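Long-range contacts in ADP-ribosylating toxin CARDS (Mycoplasma pneumoniae, PDB 4TLV), which transfers ADP-ribose from NAD(+) to multiple target proteins, vacuolates mammalian cells and disrupts the respiratory epithelium: residues F315-I323 and F431-F440; A359-T367 and R377-Q385. All blocks are in the same frame, centred on the assembly; numbering follows the deposited sequence.

Interaction 1 lays the chain that leaves the D2 beta-trefoil for D3 along the 315-323 turn; interaction 2, a beta hairpin of D2, is nested within the loop that interaction 1 closes. Their centres are 13 Å apart, and they touch directly. Tyr320 O lies 2.9 Å from Lys363 NZ and Gln321 NE2 lies 2.9 Å from Glu381 OE2, both probable hydrogen bonds, while Phe431 CE2 packs 3.5 Å from Met366 CE. A glycerol, probably from the crystallisation liquor, lies about 3 Å from the Met434 side chain of interaction 1, and Thr433 OG1 bonds Glu222, in the region inferred to form the NAD(+)-binding pocket.

Interaction 1: F315-I323 and F431-F440; sequences FFWDVYQRI and FVTMRAASTF
Met434 lies across one face of the Trp317 indole where the last residues of the D2 beta-trefoil run on toward D3. Its CG is centred above the six-membered ring, 3.4 Å from the centroid, and SD follows at 4.1 Å over the same face, a Met-aromatic contact. With CG anti to the backbone N (chi1 -176°), Trp317 turns its indole to this methionine, while Val432 O meets the ring edge at CZ3. Arg435 lays one face of its guanidinium over Phe316 CB, with Arg435 NE 3.5 Å from that atom, and the guanidinium plane is nearly parallel to the phenyl ring. Its NH2 is bonded to Glu273 O. Phe431 brings the edge of its ring to Phe315 O and Ile323 CG2, and Ala437 CB sits at the edge of Tyr320, 3.4 Å from CE2.

Behind these side chains, a backbone bond from Arg435 N to Trp317 O ties the two chains together at this point. The type I turn Asp318-Gln321 is held from within by the Asp318 carboxylate, whose OD1 accepts from Arg322 N and, weakly, from Tyr320 N. OD2 receives both NE and NH2 of Arg322 in a side-on salt bridge, the NE bond using the syn lone pair. The aspartate would be expected to favour its charged form here. Water 2 links OD2 to Ser438 N. Farther out, Tyr265 bonds Ala437 O, and Arg61 reaches Met434 O from the mART domain. Held in this way, the guanidinium directs NH2 in its own plane to Thr439 O, 2.9 Å away, with an N-H...O angle of 163°.

Interaction 2: A359-T367 and R377-Q385; sequences AVNQKWKMT and RVSSELLGQ
Trp364 and Val378 meet on the buried side of the paired strands, where Val378 CG1 comes to 3.8 Å from Trp364 CE3. Ser380 CB approaches the same ring at CZ3, and Met366 runs beside Val378, pointing the same way, with Met366 CG and Val378 CG2 4.2 Å apart. Trp364 NE1 bonds to Leu337 O, and Leu390 and Val405 pack around this side. Water 4 sits over the centre of one indole face, donates to Lys363 O and also bonds Ser380 OG.

The backbones form an antiparallel beta hairpin of the D2 beta-trefoil. Lys365 with Ser379 and Thr367 with Arg377 are its hydrogen-bonded pairs, each joined by two bonds. Past the pairing, Glu381 N gives Lys363 O an almost straight bond (N-H...O angle 176°) from above the carbonyl plane. The second strand then leaves through an ST turn, Ser380 OG accepting from Leu382 N.

The other side, carrying Lys365, Thr367, Arg377 and Ser379, is partly exposed and watered, with Lys365-Glu381 as its close part. The two side chains cross at about a right angle, Glu381 OE2 3.1 Å from Lys365 CG; the charges stay apart, Lys365 NZ to Glu381 OE1 being 4.5 Å. Glu381 OE2 is bonded to Gln321 NE2, whereas Lys365, bent at chi3 (-54°), sends NZ to water 5, which donates to Ser380 O and Gly384 O. Water 6 spans Thr367 OG1, Arg377 O and Ser379 OG; Thr367 OG1 also bonds Gln369 OE1, Ser379 OG bonds Asn388 O, and Arg377 salt-bridges Glu417. Looser still is the rim, where exposed Val360 keeps CG1 4.4 Å from Leu382 CD1 and Asn361 CB lies 4.0 Å from Leu382 CD2.

Interaction 1: F315-I323 and F431-F440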
loop_
_atom_site.group_PDB
_atom_site.type_symbol
_atom_site.label_atom_id
_atom_site.label_comp_id
_atom_site.label_asym_id
_atom_site.label_seq_id
_atom_site.Cartn_x
_atom_site.Cartn_y
_atom_site.Cartn_z
ATOM N N PHE A 315 -11.898 11.193 10.680
ATOM C CA PHE A 315 -11.184 10.065 10.092
ATOM C C PHE A 315 -11.371 10.046 8.583
ATOM O O PHE A 315 -12.312 10.643 8.060
ATOM C CB PHE A 315 -11.676 8.726 10.661
ATOM C CG PHE A 315 -11.487 8.594 12.157
ATOM C CD1 PHE A 315 -12.405 9.162 13.029
ATOM C CD2 PHE A 315 -10.400 7.918 12.680
ATOM C CE1 PHE A 315 -12.249 9.060 14.401
ATOM C CE2 PHE A 315 -10.228 7.809 14.062
ATOM C CZ PHE A 315 -11.162 8.386 14.924
ATOM N N PHE A 316 -10.466 9.361 7.891
ATOM C CA PHE A 316 -10.658 9.079 6.478
ATOM C C PHE A 316 -10.169 7.679 6.157
ATOM O O PHE A 316 -9.317 7.129 6.860
ATOM C CB PHE A 316 -9.974 10.137 5.593
ATOM C CG PHE A 316 -8.480 10.225 5.772
ATOM C CD1 PHE A 316 -7.636 9.385 5.052
ATOM C CD2 PHE A 316 -7.918 11.191 6.596
ATOM C CE1 PHE A 316 -6.250 9.477 5.193
ATOM C CE2 PHE A 316 -6.530 11.297 6.737
ATOM C CZ PHE A 316 -5.700 10.425 6.039
ATOM N N TRP A 317 -10.720 7.105 5.094
ATOM C CA TRP A 317 -10.351 5.779 4.641
ATOM C C TRP A 317 -9.547 6.015 3.363
ATOM O O TRP A 317 -10.047 6.653 2.434
ATOM C CB TRP A 317 -11.628 4.984 4.357
ATOM C CG TRP A 317 -11.439 3.531 3.969
ATOM C CD1 TRP A 317 -10.501 2.662 4.445
ATOM C CD2 TRP A 317 -12.242 2.797 3.050
ATOM N NE1 TRP A 317 -10.654 1.422 3.843
ATOM C CE2 TRP A 317 -11.729 1.482 2.997
ATOM C CE3 TRP A 317 -13.353 3.123 2.257
ATOM C CZ2 TRP A 317 -12.273 0.502 2.165
ATOM C CZ3 TRP A 317 -13.901 2.150 1.451
ATOM C CH2 TRP A 317 -13.357 0.851 1.406
ATOM N N ASP A 318 -8.306 5.531 3.324
ATOM C CA ASP A 318 -7.421 5.799 2.178
ATOM C C ASP A 318 -7.244 4.603 1.229
ATOM O O ASP A 318 -7.799 3.533 1.452
ATOM C CB ASP A 318 -6.055 6.362 2.639
ATOM C CG ASP A 318 -5.149 5.303 3.291
ATOM O OD1 ASP A 318 -5.343 4.085 3.087
ATOM O OD2 ASP A 318 -4.210 5.705 4.005
ATOM N N VAL A 319 -6.473 4.796 0.159
ATOM C CA VAL A 319 -6.361 3.787 -0.890
ATOM C C VAL A 319 -5.508 2.589 -0.489
ATOM O O VAL A 319 -5.494 1.583 -1.199
ATOM C CB VAL A 319 -5.768 4.381 -2.181
ATOM C CG1 VAL A 319 -6.843 5.183 -2.937
ATOM C CG2 VAL A 319 -4.547 5.245 -1.844
ATOM N N TYR A 320 -4.829 2.687 0.656
ATOM C CA TYR A 320 -4.147 1.523 1.241
ATOM C C TYR A 320 -5.117 0.767 2.145
ATOM O O TYR A 320 -4.738 -0.191 2.807
ATOM C CB TYR A 320 -2.917 1.966 2.052
ATOM C CG TYR A 320 -1.849 2.591 1.193
ATOM C CD1 TYR A 320 -1.041 1.810 0.383
ATOM C CD2 TYR A 320 -1.662 3.955 1.175
ATOM C CE1 TYR A 320 -0.070 2.388 -0.436
ATOM C CE2 TYR A 320 -0.701 4.532 0.366
ATOM C CZ TYR A 320 0.089 3.739 -0.438
ATOM O OH TYR A 320 1.057 4.317 -1.231
ATOM N N GLN A 321 -6.371 1.212 2.146
ATOM C CA GLN A 321 -7.430 0.635 2.984
ATOM C C GLN A 321 -7.366 1.016 4.469
ATOM O O GLN A 321 -8.040 0.392 5.290
ATOM C CB GLN A 321 -7.502 -0.900 2.838
ATOM C CG GLN A 321 -7.847 -1.384 1.439
ATOM C CD GLN A 321 -8.037 -2.902 1.365
ATOM O OE1 GLN A 321 -7.116 -3.578 0.703
ATOM N NE2 GLN A 321 -9.001 -3.457 1.917
ATOM N N ARG A 322 -6.583 2.039 4.813
ATOM C CA ARG A 322 -6.404 2.399 6.210
ATOM C C ARG A 322 -7.447 3.412 6.629
ATOM O O ARG A 322 -7.844 4.271 5.844
ATOM C CB ARG A 322 -5.014 2.986 6.446
ATOM C CG ARG A 322 -3.866 2.083 5.954
ATOM C CD ARG A 322 -2.511 2.794 6.157
ATOM N NE ARG A 322 -2.380 3.972 5.310
ATOM C CZ ARG A 322 -1.228 4.608 5.102
ATOM N NH1 ARG A 322 -0.119 4.166 5.684
ATOM N NH2 ARG A 322 -1.184 5.710 4.342
ATOM N N ILE A 323 -7.899 3.309 7.866
ATOM C CA ILE A 323 -8.740 4.362 8.424
ATOM C C ILE A 323 -7.849 5.215 9.322
ATOM O O ILE A 323 -7.405 4.752 10.377
ATOM C CB ILE A 323 -9.906 3.758 9.251
ATOM C CG1 ILE A 323 -10.755 2.846 8.366
ATOM C CG2 ILE A 323 -10.750 4.866 9.876
ATOM C CD1 ILE A 323 -11.677 1.896 9.157
ATOM N N PHE A 431 -16.828 9.260 3.227
ATOM C CA PHE A 431 -16.067 8.434 4.153
ATOM C C PHE A 431 -15.924 6.995 3.662
ATOM O O PHE A 431 -14.862 6.382 3.797
ATOM C CB PHE A 431 -16.633 8.427 5.580
ATOM C CG PHE A 431 -15.798 7.607 6.512
ATOM C CD1 PHE A 431 -14.546 8.047 6.884
ATOM C CD2 PHE A 431 -16.225 6.365 6.953
ATOM C CE1 PHE A 431 -13.741 7.269 7.721
ATOM C CE2 PHE A 431 -15.432 5.607 7.788
ATOM C CZ PHE A 431 -14.184 6.064 8.162
ATOM N N VAL A 432 -16.988 6.446 3.076
ATOM C CA VAL A 432 -16.968 5.048 2.670
ATOM C C VAL A 432 -16.397 4.830 1.264
ATOM O O VAL A 432 -16.755 3.871 0.572
ATOM C CB VAL A 432 -18.358 4.389 2.835
ATOM C CG1 VAL A 432 -18.776 4.446 4.315
ATOM C CG2 VAL A 432 -19.387 5.075 1.948
ATOM N N THR A 433 -15.478 5.716 0.873
ATOM C CA THR A 433 -14.714 5.595 -0.355
ATOM C C THR A 433 -13.236 5.809 -0.010
ATOM O O THR A 433 -12.920 6.388 1.007
ATOM C CB THR A 433 -15.139 6.648 -1.396
ATOM O OG1 THR A 433 -14.812 7.950 -0.917
ATOM C CG2 THR A 433 -16.662 6.573 -1.645
ATOM N N MET A 434 -12.335 5.350 -0.866
ATOM C CA MET A 434 -10.914 5.399 -0.549
ATOM C C MET A 434 -10.235 6.606 -1.192
ATOM O O MET A 434 -10.093 6.671 -2.409
ATOM C CB MET A 434 -10.242 4.081 -0.976
ATOM C CG MET A 434 -10.607 2.906 -0.094
ATOM S SD MET A 434 -10.095 1.343 -0.819
ATOM C CE MET A 434 -11.529 0.935 -1.756
ATOM N N ARG A 435 -9.807 7.554 -0.362
ATOM C CA ARG A 435 -9.215 8.798 -0.843
ATOM C C ARG A 435 -7.703 8.617 -0.964
ATOM O O ARG A 435 -7.139 7.654 -0.437
ATOM C CB ARG A 435 -9.508 9.948 0.127
ATOM C CG ARG A 435 -8.754 9.867 1.468
ATOM C CD ARG A 435 -8.742 11.243 2.224
ATOM N NE ARG A 435 -10.108 11.701 2.512
ATOM C CZ ARG A 435 -10.420 12.804 3.190
ATOM N NH1 ARG A 435 -9.462 13.569 3.688
ATOM N NH2 ARG A 435 -11.704 13.120 3.394
ATOM N N ALA A 436 -7.052 9.538 -1.664
ATOM C CA ALA A 436 -5.600 9.496 -1.791
ATOM C C ALA A 436 -4.938 9.546 -0.406
ATOM O O ALA A 436 -5.441 10.178 0.516
ATOM C CB ALA A 436 -5.100 10.648 -2.694
ATOM N N ALA A 437 -3.809 8.863 -0.275
ATOM C CA ALA A 437 -3.104 8.756 0.991
ATOM C C ALA A 437 -2.294 10.011 1.290
ATOM O O ALA A 437 -1.937 10.750 0.382
ATOM C CB ALA A 437 -2.189 7.536 0.960
ATOM N N SER A 438 -1.994 10.239 2.565
ATOM C CA SER A 438 -1.268 11.448 2.967
ATOM C C SER A 438 0.114 11.158 3.543
ATOM O O SER A 438 0.954 12.057 3.610
ATOM C CB SER A 438 -2.081 12.264 3.967
ATOM O OG SER A 438 -2.127 11.606 5.217
ATOM N N THR A 439 0.338 9.918 3.969
ATOM C CA THR A 439 1.674 9.473 4.376
ATOM C C THR A 439 1.993 8.111 3.791
ATOM O O THR A 439 1.092 7.319 3.481
ATOM C CB THR A 439 1.859 9.422 5.907
ATOM O OG1 THR A 439 1.025 8.397 6.474
ATOM C CG2 THR A 439 1.568 10.813 6.540
ATOM N N PHE A 440 3.285 7.843 3.640
ATOM C CA PHE A 440 3.731 6.665 2.906
ATOM C C PHE A 440 4.850 5.940 3.650
ATOM O O PHE A 440 5.944 5.742 3.122
ATOM C CB PHE A 440 4.180 7.105 1.519
ATOM C CG PHE A 440 3.125 7.876 0.779
ATOM C CD1 PHE A 440 3.019 9.252 0.923
ATOM C CD2 PHE A 440 2.224 7.225 -0.039
ATOM C CE1 PHE A 440 2.046 9.970 0.252
ATOM C CE2 PHE A 440 1.236 7.942 -0.714
ATOM C CZ PHE A 440 1.142 9.306 -0.559
HETATM O O HOH W 1 -12.589 8.170 3.264
HETATM O O HOH W 2 -3.080 8.321 4.363
HETATM O O HOH W 3 2.136 5.827 6.249
#

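Interaction 2: A359-T367 and R377-Q385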
loop_
_atom_site.group_PDB
_atom_site.type_symbol
_atom_site.label_atom_id
_atom_site.label_comp_id
_atom_site.label_asym_id
_atom_site.label_seq_id
_atom_site.Cartn_x
_atom_site.Cartn_y
_atom_site.Cartn_z
ATOM N N ALA A 359 0.940 -2.736 6.475
ATOM C CA ALA A 359 0.404 -3.419 7.662
ATOM C C ALA A 359 -0.991 -3.982 7.388
ATOM O O ALA A 359 -1.969 -3.226 7.304
ATOM C CB ALA A 359 0.372 -2.453 8.852
ATOM N N VAL A 360 -1.086 -5.303 7.250
ATOM C CA VAL A 360 -2.364 -5.943 6.946
ATOM C C VAL A 360 -3.385 -5.662 8.050
ATOM O O VAL A 360 -4.571 -5.503 7.777
ATOM C CB VAL A 360 -2.203 -7.463 6.711
ATOM C CG1 VAL A 360 -3.567 -8.139 6.497
ATOM C CG2 VAL A 360 -1.302 -7.722 5.497
ATOM N N ASN A 361 -2.926 -5.562 9.295
ATOM C CA ASN A 361 -3.846 -5.309 10.400
ATOM C C ASN A 361 -4.402 -3.875 10.437
ATOM O O ASN A 361 -5.270 -3.575 11.251
ATOM C CB ASN A 361 -3.248 -5.727 11.760
ATOM C CG ASN A 361 -1.994 -4.941 12.134
ATOM O OD1 ASN A 361 -1.605 -3.985 11.450
ATOM N ND2 ASN A 361 -1.355 -5.338 13.241
ATOM N N GLN A 362 -3.932 -3.013 9.531
ATOM C CA GLN A 362 -4.531 -1.682 9.362
ATOM C C GLN A 362 -5.426 -1.583 8.125
ATOM O O GLN A 362 -5.875 -0.492 7.771
ATOM C CB GLN A 362 -3.456 -0.583 9.287
ATOM C CG GLN A 362 -2.512 -0.499 10.494
ATOM C CD GLN A 362 -1.392 0.518 10.287
ATOM O OE1 GLN A 362 -1.348 1.225 9.281
ATOM N NE2 GLN A 362 -0.485 0.600 11.248
ATOM N N LYS A 363 -5.686 -2.701 7.457
ATOM C CA LYS A 363 -6.502 -2.662 6.249
ATOM C C LYS A 363 -7.954 -3.075 6.510
ATOM O O LYS A 363 -8.218 -4.074 7.189
ATOM C CB LYS A 363 -5.865 -3.496 5.136
ATOM C CG LYS A 363 -4.449 -2.991 4.744
ATOM C CD LYS A 363 -3.973 -3.682 3.464
ATOM C CE LYS A 363 -2.541 -3.283 3.087
ATOM N NZ LYS A 363 -2.341 -1.776 3.028
ATOM N N TRP A 364 -8.880 -2.296 5.951
ATOM C CA TRP A 364 -10.317 -2.436 6.210
ATOM C C TRP A 364 -11.092 -2.402 4.904
ATOM O O TRP A 364 -10.673 -1.741 3.956
ATOM C CB TRP A 364 -10.804 -1.275 7.079
ATOM C CG TRP A 364 -10.074 -1.183 8.396
ATOM C CD1 TRP A 364 -8.965 -0.420 8.681
ATOM C CD2 TRP A 364 -10.390 -1.897 9.595
ATOM N NE1 TRP A 364 -8.584 -0.620 9.983
ATOM C CE2 TRP A 364 -9.447 -1.514 10.571
ATOM C CE3 TRP A 364 -11.397 -2.815 9.944
ATOM C CZ2 TRP A 364 -9.466 -2.028 11.881
ATOM C CZ3 TRP A 364 -11.424 -3.317 11.259
ATOM C CH2 TRP A 364 -10.468 -2.918 12.204
ATOM N N LYS A 365 -12.212 -3.115 4.856
ATOM C CA LYS A 365 -13.114 -3.069 3.702
ATOM C C LYS A 365 -14.419 -2.497 4.205
ATOM O O LYS A 365 -14.778 -2.718 5.362
ATOM C CB LYS A 365 -13.401 -4.480 3.166
ATOM C CG LYS A 365 -12.294 -5.140 2.361
ATOM C CD LYS A 365 -12.622 -6.640 2.164
ATOM C CE LYS A 365 -12.884 -7.289 3.525
ATOM N NZ LYS A 365 -13.129 -8.761 3.488
ATOM N N MET A 366 -15.130 -1.765 3.350
ATOM C CA MET A 366 -16.439 -1.235 3.713
ATOM C C MET A 366 -17.454 -1.625 2.652
ATOM O O MET A 366 -17.372 -1.182 1.508
ATOM C CB MET A 366 -16.385 0.272 3.863
ATOM C CG MET A 366 -15.350 0.709 4.900
ATOM S SD MET A 366 -15.604 2.396 5.384
ATOM C CE MET A 366 -14.121 2.675 6.354
ATOM N N THR A 367 -18.412 -2.454 3.030
ATOM C CA THR A 367 -19.287 -3.057 2.026
ATOM C C THR A 367 -20.759 -2.737 2.306
ATOM O O THR A 367 -21.245 -2.959 3.415
ATOM C CB THR A 367 -19.074 -4.583 1.973
ATOM O OG1 THR A 367 -19.463 -5.155 3.220
ATOM C CG2 THR A 367 -17.614 -4.903 1.765
ATOM N N ARG A 377 -20.921 -2.481 6.325
ATOM C CA ARG A 377 -20.172 -3.367 7.193
ATOM C C ARG A 377 -18.693 -3.064 7.022
ATOM O O ARG A 377 -18.208 -2.880 5.909
ATOM C CB ARG A 377 -20.465 -4.820 6.838
ATOM C CG ARG A 377 -19.482 -5.855 7.442
ATOM C CD ARG A 377 -20.000 -7.279 7.159
ATOM N NE ARG A 377 -21.235 -7.550 7.903
ATOM C CZ ARG A 377 -22.225 -8.342 7.485
ATOM N NH1 ARG A 377 -22.163 -8.956 6.307
ATOM N NH2 ARG A 377 -23.282 -8.521 8.255
ATOM N N VAL A 378 -17.981 -2.993 8.132
ATOM C CA VAL A 378 -16.552 -2.679 8.094
ATOM C C VAL A 378 -15.799 -3.928 8.522
ATOM O O VAL A 378 -15.978 -4.399 9.647
ATOM C CB VAL A 378 -16.243 -1.507 9.035
ATOM C CG1 VAL A 378 -14.727 -1.211 9.083
ATOM C CG2 VAL A 378 -17.015 -0.268 8.577
ATOM N N SER A 379 -14.974 -4.468 7.627
ATOM C CA SER A 379 -14.326 -5.757 7.863
ATOM C C SER A 379 -12.815 -5.611 7.885
ATOM O O SER A 379 -12.253 -4.805 7.146
ATOM C CB SER A 379 -14.722 -6.761 6.767
ATOM O OG SER A 379 -16.124 -6.946 6.741
ATOM N N SER A 380 -12.155 -6.406 8.712
ATOM C CA SER A 380 -10.688 -6.404 8.744
ATOM C C SER A 380 -10.055 -7.389 7.751
ATOM O O SER A 380 -10.459 -8.559 7.686
ATOM C CB SER A 380 -10.198 -6.739 10.147
ATOM O OG SER A 380 -8.789 -6.868 10.154
ATOM N N GLU A 381 -9.055 -6.933 6.991
ATOM C CA GLU A 381 -8.320 -7.826 6.098
ATOM C C GLU A 381 -7.510 -8.854 6.886
ATOM O O GLU A 381 -7.076 -9.855 6.332
ATOM C CB GLU A 381 -7.384 -7.058 5.148
ATOM C CG GLU A 381 -8.095 -6.168 4.138
ATOM C CD GLU A 381 -8.801 -6.955 3.035
ATOM O OE1 GLU A 381 -8.736 -8.210 3.024
ATOM O OE2 GLU A 381 -9.416 -6.306 2.167
ATOM N N LEU A 382 -7.301 -8.604 8.177
ATOM C CA LEU A 382 -6.537 -9.549 9.000
ATOM C C LEU A 382 -7.251 -10.909 9.097
ATOM O O LEU A 382 -6.608 -11.956 9.255
ATOM C CB LEU A 382 -6.285 -8.964 10.394
ATOM C CG LEU A 382 -5.245 -9.689 11.252
ATOM C CD1 LEU A 382 -3.874 -9.633 10.584
ATOM C CD2 LEU A 382 -5.185 -9.098 12.636
ATOM N N LEU A 383 -8.575 -10.894 8.977
ATOM C CA LEU A 383 -9.369 -12.111 9.135
ATOM C C LEU A 383 -9.622 -12.809 7.808
ATOM O O LEU A 383 -10.360 -13.789 7.748
ATOM C CB LEU A 383 -10.689 -11.818 9.856
ATOM C CG LEU A 383 -10.538 -11.458 11.340
ATOM C CD1 LEU A 383 -11.852 -11.017 11.950
ATOM C CD2 LEU A 383 -9.955 -12.636 12.114
ATOM N N GLY A 384 -9.001 -12.307 6.743
ATOM C CA GLY A 384 -9.016 -13.000 5.465
ATOM C C GLY A 384 -10.407 -13.243 4.907
ATOM O O GLY A 384 -11.267 -12.360 4.942
ATOM N N GLN A 385 -10.636 -14.453 4.403
ATOM C CA GLN A 385 -11.910 -14.784 3.770
ATOM C C GLN A 385 -13.032 -14.963 4.783
ATOM O O GLN A 385 -14.190 -15.137 4.400
ATOM C CB GLN A 385 -11.788 -16.049 2.906
ATOM C CG GLN A 385 -10.724 -15.976 1.813
ATOM C CD GLN A 385 -10.958 -14.841 0.828
ATOM O OE1 GLN A 385 -12.034 -14.238 0.797
ATOM N NE2 GLN A 385 -9.948 -14.548 0.013
HETATM O O HOH W 4 -7.640 -4.576 9.819
HETATM O O HOH W 5 -11.517 -9.856 5.671
HETATM O O HOH W 6 -16.874 -5.160 4.730
#